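Local coordinates for conserved hypothetical secreted protein (Helicobacter pylori, PDB 4RNZ) that is a cell shape-determining protein of the M23B metallopeptidase family that binds zinc and probably cleaves peptide bonds in peptidoglycan, at residues Pro61-Leu66 / Pro218-Asp223. Numbering follows the deposited sequence.
Sequences PISQDL and PHYGVD. With ZN (zinc ion), chain B.
Tyr220 reaches across with its phenol and puts OH into the hairpin loop 62-65, where Ser63 OG donates a hydrogen bond to Tyr220 OH at 2.9 Å. The serine also lies against the ring, Ser63 CB being 3.6 Å from Tyr220 CE2. On the Leu66 side the hydroxyl is packed against aliphatic carbon, with Leu66 CB 3.4 Å from Tyr220 OH, while Leu66 CD2 continues to Pro218 CG at 4.0 Å, the two side chains crossing at about a right angle. A water in the plane of the tyrosine ring, at its edge, is hydrogen-bonded to Tyr220 OH at 2.7 Å and donates to Asp65 OD1 at 2.8 Å, so the loop holds the phenol through two routes.

Ser63 OG is itself fixed: chi1 of 71° turns it back over its own loop, where Asp65 N donates to it in an ST turn and Leu66 N adds a weak bond. Asp65 OD2 is salt-bridged to Arg208.

Tyr220, centre of an inverse gamma turn, lies between zinc ligands in the His-x-x-x-Asp pattern of M23 peptidases: His219 NE2 and Asp223 OD1 bind at 2.0 Å each. His301 and Glu34 complete the site; Glu34 belongs to the hairpin's own N-terminal region, consistent with a latent enzyme. The contact docks the connection between strands 55-61 and 66-73 onto the residues leading into strand 222-225, which carries Asp223, with Leu35 of helix 30-36 and Pro310 of strand 309-311 also touching Tyr220.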
loop_
_atom_site.group_PDB
_atom_site.type_symbol
_atom_site.label_atom_id
_atom_site.label_comp_id
_atom_site.label_asym_id
_atom_site.label_seq_id
_atom_site.Cartn_x
_atom_site.Cartn_y
_atom_site.Cartn_z
ATOM N N PRO A 61 -0.127 5.465 -13.292
ATOM C CA PRO A 61 0.073 5.688 -11.868
ATOM C C PRO A 61 1.301 4.949 -11.369
ATOM O O PRO A 61 1.532 3.829 -11.794
ATOM C CB PRO A 61 -1.174 5.067 -11.231
ATOM C CG PRO A 61 -2.142 4.858 -12.338
ATOM C CD PRO A 61 -1.328 4.668 -13.567
ATOM N N ILE A 62 2.080 5.587 -10.504
ATOM C CA ILE A 62 3.179 4.923 -9.812
ATOM C C ILE A 62 2.931 4.783 -8.307
ATOM O O ILE A 62 3.674 4.087 -7.647
ATOM C CB ILE A 62 4.558 5.553 -10.083
ATOM C CG1 ILE A 62 4.581 7.042 -9.818
ATOM C CG2 ILE A 62 4.999 5.311 -11.527
ATOM C CD1 ILE A 62 5.940 7.639 -10.116
ATOM N N SER A 63 1.925 5.471 -7.770
ATOM C CA SER A 63 1.493 5.275 -6.387
ATOM C C SER A 63 0.025 5.665 -6.348
ATOM O O SER A 63 -0.585 5.885 -7.399
ATOM C CB SER A 63 2.305 6.144 -5.422
ATOM O OG SER A 63 1.992 7.530 -5.548
ATOM N N GLN A 64 -0.544 5.768 -5.155
ATOM C CA GLN A 64 -1.935 6.190 -5.025
ATOM C C GLN A 64 -2.109 7.686 -5.284
ATOM O O GLN A 64 -3.222 8.151 -5.531
ATOM C CB GLN A 64 -2.499 5.839 -3.645
ATOM C CG GLN A 64 -1.952 6.698 -2.516
ATOM C CD GLN A 64 -0.673 6.144 -1.905
ATOM O OE1 GLN A 64 0.137 5.489 -2.576
ATOM N NE2 GLN A 64 -0.481 6.415 -0.628
ATOM N N ASP A 65 -1.035 8.461 -5.223
ATOM C CA ASP A 65 -1.190 9.874 -5.525
ATOM C C ASP A 65 -0.171 10.485 -6.466
ATOM O O ASP A 65 -0.160 11.698 -6.624
ATOM C CB ASP A 65 -1.311 10.684 -4.249
ATOM C CG ASP A 65 -0.142 10.514 -3.363
ATOM O OD1 ASP A 65 0.978 10.486 -3.893
ATOM O OD2 ASP A 65 -0.357 10.397 -2.139
ATOM N N LEU A 66 0.633 9.656 -7.125
ATOM C CA LEU A 66 1.594 10.138 -8.117
ATOM C C LEU A 66 1.513 9.312 -9.396
ATOM O O LEU A 66 1.351 8.072 -9.364
ATOM C CB LEU A 66 3.020 10.058 -7.566
ATOM C CG LEU A 66 4.080 10.829 -8.343
ATOM C CD1 LEU A 66 3.920 12.330 -8.147
ATOM C CD2 LEU A 66 5.474 10.382 -7.893
ATOM N N PRO A 218 9.561 13.154 -4.381
ATOM C CA PRO A 218 9.013 11.909 -3.807
ATOM C C PRO A 218 9.987 10.748 -3.901
ATOM O O PRO A 218 10.495 10.473 -4.979
ATOM C CB PRO A 218 7.779 11.615 -4.666
ATOM C CG PRO A 218 7.593 12.799 -5.534
ATOM C CD PRO A 218 8.920 13.471 -5.662
ATOM N N HIS A 219 10.222 10.058 -2.792
ATOM C CA HIS A 219 11.118 8.887 -2.782
ATOM C C HIS A 219 10.482 7.764 -1.974
ATOM O O HIS A 219 10.294 7.899 -0.769
ATOM C CB HIS A 219 12.481 9.272 -2.214
ATOM C CG HIS A 219 13.474 8.147 -2.172
ATOM N ND1 HIS A 219 14.164 7.811 -1.027
ATOM C CD2 HIS A 219 13.876 7.273 -3.122
ATOM C CE1 HIS A 219 14.969 6.796 -1.282
ATOM N NE2 HIS A 219 14.822 6.460 -2.549
ATOM N N TYR A 220 10.121 6.673 -2.651
ATOM C CA TYR A 220 9.275 5.655 -2.052
ATOM C C TYR A 220 10.084 4.494 -1.425
ATOM O O TYR A 220 9.734 3.328 -1.566
ATOM C CB TYR A 220 8.252 5.155 -3.067
ATOM C CG TYR A 220 7.196 6.183 -3.466
ATOM C CD1 TYR A 220 6.648 7.054 -2.534
ATOM C CD2 TYR A 220 6.733 6.261 -4.783
ATOM C CE1 TYR A 220 5.674 7.985 -2.901
ATOM C CE2 TYR A 220 5.763 7.192 -5.161
ATOM C CZ TYR A 220 5.241 8.048 -4.212
ATOM O OH TYR A 220 4.274 8.964 -4.553
ATOM N N GLY A 221 11.132 4.848 -0.696
ATOM C CA GLY A 221 11.967 3.881 0.011
ATOM C C GLY A 221 13.021 4.654 0.770
ATOM O O GLY A 221 12.943 5.858 0.889
ATOM N N VAL A 222 13.981 3.933 1.325
ATOM C CA VAL A 222 15.119 4.534 2.017
ATOM C C VAL A 222 16.333 4.087 1.231
ATOM O O VAL A 222 16.463 2.909 0.917
ATOM C CB VAL A 222 15.251 4.023 3.462
ATOM C CG1 VAL A 222 16.500 4.607 4.123
ATOM C CG2 VAL A 222 14.014 4.364 4.255
ATOM N N ASP A 223 17.197 5.033 0.893
ATOM C CA ASP A 223 18.473 4.724 0.252
ATOM C C ASP A 223 19.536 4.659 1.331
ATOM O O ASP A 223 19.778 5.632 2.051
ATOM C CB ASP A 223 18.834 5.770 -0.805
ATOM C CG ASP A 223 17.970 5.665 -2.039
ATOM O OD1 ASP A 223 17.260 4.657 -2.194
ATOM O OD2 ASP A 223 17.992 6.585 -2.867
HETATM ZN ZN ZN B . 15.750 4.951 -3.431
HETATM O O HOH W 1 3.481 10.730 -2.680
#